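Local coordinates for protein Endonuclease/exonuclease/phosphatase (Beutenbergia cavernae DSM 12333, PDB 4RUW) that belongs to the endonuclease/exonuclease/phosphatase family and joins a zinc-bearing DNase I-like domain to a C-terminal immunoglobulin-like beta domain, at residues Gly349-Thr354 / Leu361-Cys366. Residues are numbered along the deposited sequence; the frame is centred on the assembly and turned at random. Where two conformers were deposited one is given.
Sequences GWAQLT and LRLSVC
Segments 349-354 and 361-366, from strands 349-356 and 360-367, run antiparallel as the two arms of a beta hairpin, with axes 4.7 Å apart at closest approach. Trp350 with Cys366, Gln352 with Ser364 and Thr354 with Arg362 are hydrogen-bonded pairs, each closed by two N-H...O bonds; Ala351-Val365 and Leu353-Leu363 are the non-hydrogen-bonded pairs between them. Gly349 CA lies 3.1 Å from Cys366 O, a CA-H...O contact at backbone angles suited to glycine.

Trp350 CG lies between the backbone N and the carbonyl carbon (chi1 53°), which brings the indole over Cys366. Cys366 CB makes a CH-pi contact with the five-membered ring, 3.5 Å from Trp350 NE1. In the conformer given, Cys366 SG, of the disulfide to Cys404, lies over the six-membered ring, 3.7 Å from Trp350 CZ2, a sulfur-aromatic contact. One water in the indole plane accepts from Trp350 NE1 and donates to Gln352 OE1 and Ser364 OG. Farther along this face, Thr354 and Arg362 lie side by side; Arg362 NH2 donates a hydrogen bond to Thr354 OG1 (3.0 Å), which lies 20° out of the guanidinium plane, and a second water joins Arg362 NE, Thr354 OG1 and Gln352 O.

The polar ends hydrogen-bond to the DNase I-like domain: Gln352 NE2 to Leu263 O, Ser364 OG with Gln269 OE1, Arg362 NH1 to Phe304 O and NH2 to Pro302 O. Ala351, Leu363 and Val365 face strand 378-384 of the second sheet in the sandwich, while strands 334-342 and 405-410 flank the hairpin.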
ATOM      1  N   GLY A 349       4.096  12.753  10.524  1.00 13.67           N
ATOM      2  CA  GLY A 349       2.874  12.734   9.751  1.00 13.55           C
ATOM      3  C   GLY A 349       2.957  13.685   8.579  1.00 12.65           C
ATOM      4  O   GLY A 349       4.050  14.060   8.146  1.00 13.45           O
ATOM      5  N   TRP A 350       1.805  14.095   8.067  1.00 12.21           N
ATOM      6  CA  TRP A 350       1.784  14.900   6.860  1.00 12.30           C
ATOM      7  C   TRP A 350       0.399  15.456   6.587  1.00 12.05           C
ATOM      8  O   TRP A 350      -0.605  15.027   7.180  1.00 13.01           O
ATOM      9  CB  TRP A 350       2.211  14.062   5.643  1.00 13.01           C
ATOM     10  CG  TRP A 350       1.420  12.790   5.490  1.00 13.35           C
ATOM     11  CD1 TRP A 350       0.166  12.657   4.970  1.00 14.30           C
ATOM     12  CD2 TRP A 350       1.827  11.476   5.895  1.00 13.27           C
ATOM     13  NE1 TRP A 350      -0.230  11.340   5.016  1.00 14.29           N
ATOM     14  CE2 TRP A 350       0.769  10.594   5.581  1.00 13.75           C
ATOM     15  CE3 TRP A 350       2.990  10.962   6.479  1.00 14.16           C
ATOM     16  CZ2 TRP A 350       0.841   9.224   5.831  1.00 14.80           C
ATOM     17  CZ3 TRP A 350       3.055   9.601   6.740  1.00 15.85           C
ATOM     18  CH2 TRP A 350       1.985   8.748   6.418  1.00 15.22           C
ATOM     19  N   ALA A 351       0.370  16.410   5.661  1.00 12.75           N
ATOM     20  CA  ALA A 351      -0.851  16.914   5.070  1.00 12.88           C
ATOM     21  C   ALA A 351      -0.719  16.801   3.559  1.00 12.70           C
ATOM     22  O   ALA A 351       0.300  17.198   2.993  1.00 14.36           O
ATOM     23  CB  ALA A 351      -1.071  18.357   5.468  1.00 15.33           C
ATOM     24  N   GLN A 352      -1.740  16.245   2.915  1.00 12.42           N
ATOM     25  CA  GLN A 352      -1.786  16.154   1.460  1.00 12.55           C
ATOM     26  C   GLN A 352      -2.975  16.952   0.949  1.00 12.24           C
ATOM     27  O   GLN A 352      -4.120  16.686   1.327  1.00 13.22           O
ATOM     28  CB  GLN A 352      -1.911  14.700   1.002  1.00 14.09           C
ATOM     29  CG  GLN A 352      -0.694  13.841   1.310  1.00 14.81           C
ATOM     30  CD  GLN A 352      -0.869  12.406   0.839  1.00 16.45           C
ATOM     31  OE1 GLN A 352      -1.964  11.846   0.922  1.00 18.11           O
ATOM     32  NE2 GLN A 352       0.209  11.801   0.355  1.00 18.38           N
ATOM     33  N   LEU A 353      -2.691  17.938   0.102  1.00 12.41           N
ATOM     34  CA  LEU A 353      -3.717  18.782  -0.489  1.00 13.54           C
ATOM     35  C   LEU A 353      -3.884  18.391  -1.951  1.00 13.59           C
ATOM     36  O   LEU A 353      -2.898  18.230  -2.673  1.00 14.71           O
ATOM     37  CB  LEU A 353      -3.295  20.250  -0.385  1.00 15.73           C
ATOM     38  CG  LEU A 353      -4.208  21.275  -1.055  1.00 18.51           C
ATOM     39  CD1 LEU A 353      -5.523  21.398  -0.307  1.00 20.26           C
ATOM     40  CD2 LEU A 353      -3.499  22.624  -1.149  1.00 21.13           C
ATOM     41  N   THR A 354      -5.129  18.224  -2.384  1.00 13.51           N
ATOM     42  CA  THR A 354      -5.418  17.978  -3.790  1.00 13.96           C
ATOM     43  C   THR A 354      -6.467  18.965  -4.264  1.00 13.97           C
ATOM     44  O   THR A 354      -7.486  19.161  -3.605  1.00 15.11           O
ATOM     45  CB  THR A 354      -5.939  16.542  -4.022  1.00 14.60           C
ATOM     46  OG1 THR A 354      -5.048  15.593  -3.422  1.00 15.73           O
ATOM     47  CG2 THR A 354      -6.063  16.242  -5.509  1.00 16.04           C
ATOM     48  N   LEU A 361     -11.520  20.975  -3.439  1.00 16.17           N
ATOM     49  CA  LEU A 361     -10.304  20.880  -2.653  1.00 15.22           C
ATOM     50  C   LEU A 361     -10.446  19.728  -1.670  1.00 14.60           C
ATOM     51  O   LEU A 361     -11.530  19.488  -1.129  1.00 15.37           O
ATOM     52  CB  LEU A 361     -10.055  22.181  -1.889  1.00 16.78           C
ATOM     53  CG  LEU A 361      -9.748  23.397  -2.761  1.00 18.71           C
ATOM     54  CD1 LEU A 361      -9.773  24.683  -1.941  1.00 19.60           C
ATOM     55  CD2 LEU A 361      -8.409  23.221  -3.449  1.00 21.92           C
ATOM     56  N   ARG A 362      -9.350  19.008  -1.452  1.00 13.67           N
ATOM     57  CA  ARG A 362      -9.308  17.927  -0.480  1.00 13.54           C
ATOM     58  C   ARG A 362      -8.041  18.051   0.346  1.00 12.95           C
ATOM     59  O   ARG A 362      -6.956  18.249  -0.201  1.00 14.09           O
ATOM     60  CB  ARG A 362      -9.338  16.555  -1.167  1.00 13.75           C
ATOM     61  CG  ARG A 362      -9.260  15.375  -0.187  1.00 14.60           C
ATOM     62  CD  ARG A 362      -9.206  14.042  -0.914  1.00 15.29           C
ATOM     63  NE  ARG A 362      -7.998  13.938  -1.729  1.00 14.79           N
ATOM     64  CZ  ARG A 362      -7.826  13.060  -2.712  1.00 15.99           C
ATOM     65  NH1 ARG A 362      -8.786  12.198  -3.005  1.00 18.47           N
ATOM     66  NH2 ARG A 362      -6.699  13.048  -3.411  1.00 16.31           N
ATOM     67  N   LEU A 363      -8.185  17.930   1.663  1.00 12.82           N
ATOM     68  CA  LEU A 363      -7.049  17.927   2.569  1.00 13.19           C
ATOM     69  C   LEU A 363      -7.103  16.654   3.400  1.00 14.00           C
ATOM     70  O   LEU A 363      -8.089  16.412   4.107  1.00 17.48           O
ATOM     71  CB  LEU A 363      -7.123  19.157   3.471  1.00 17.15           C
ATOM     72  CG  LEU A 363      -5.923  19.669   4.257  1.00 20.44           C
ATOM     73  CD1 LEU A 363      -4.673  19.634   3.409  1.00 20.01           C
ATOM     74  CD2 LEU A 363      -6.191  21.092   4.730  1.00 19.52           C
ATOM     75  N   SER A 364      -6.064  15.829   3.279  1.00 12.93           N
ATOM     76  CA  SER A 364      -5.920  14.621   4.078  1.00 13.37           C
ATOM     77  C   SER A 364      -4.778  14.836   5.069  1.00 13.12           C
ATOM     78  O   SER A 364      -3.644  15.114   4.664  1.00 14.59           O
ATOM     79  CB  SER A 364      -5.616  13.420   3.181  1.00 14.19           C
ATOM     80  OG  SER A 364      -5.304  12.270   3.957  1.00 15.55           O
ATOM     81  N   VAL A 365      -5.080  14.732   6.358  1.00 12.66           N
ATOM     82  CA  VAL A 365      -4.127  15.061   7.400  1.00 12.92           C
ATOM     83  C   VAL A 365      -3.928  13.838   8.269  1.00 12.61           C
ATOM     84  O   VAL A 365      -4.892  13.231   8.756  1.00 13.09           O
ATOM     85  CB  VAL A 365      -4.602  16.251   8.245  1.00 14.35           C
ATOM     86  CG1 VAL A 365      -3.563  16.612   9.293  1.00 15.54           C
ATOM     87  CG2 VAL A 365      -4.874  17.430   7.353  1.00 15.37           C
ATOM     88  N   CYS A 366      -2.667  13.501   8.489  0.57 13.22           N
ATOM     89  CA  CYS A 366      -2.336  12.273   9.176  0.57 13.60           C
ATOM     90  C   CYS A 366      -1.300  12.484  10.265  0.57 12.91           C
ATOM     91  O   CYS A 366      -0.204  12.982   9.999  0.57 14.79           O
ATOM     92  CB  CYS A 366      -1.811  11.263   8.165  0.57 15.76           C
ATOM     93  SG  CYS A 366      -1.070   9.837   8.924  0.57 17.58           S
TER
HETATM   94  O   HOH W   1      -2.770  11.063   3.448  1.00 19.00           O
HETATM   95  O   HOH W   2      -5.526  15.174  -0.731  1.00 15.87           O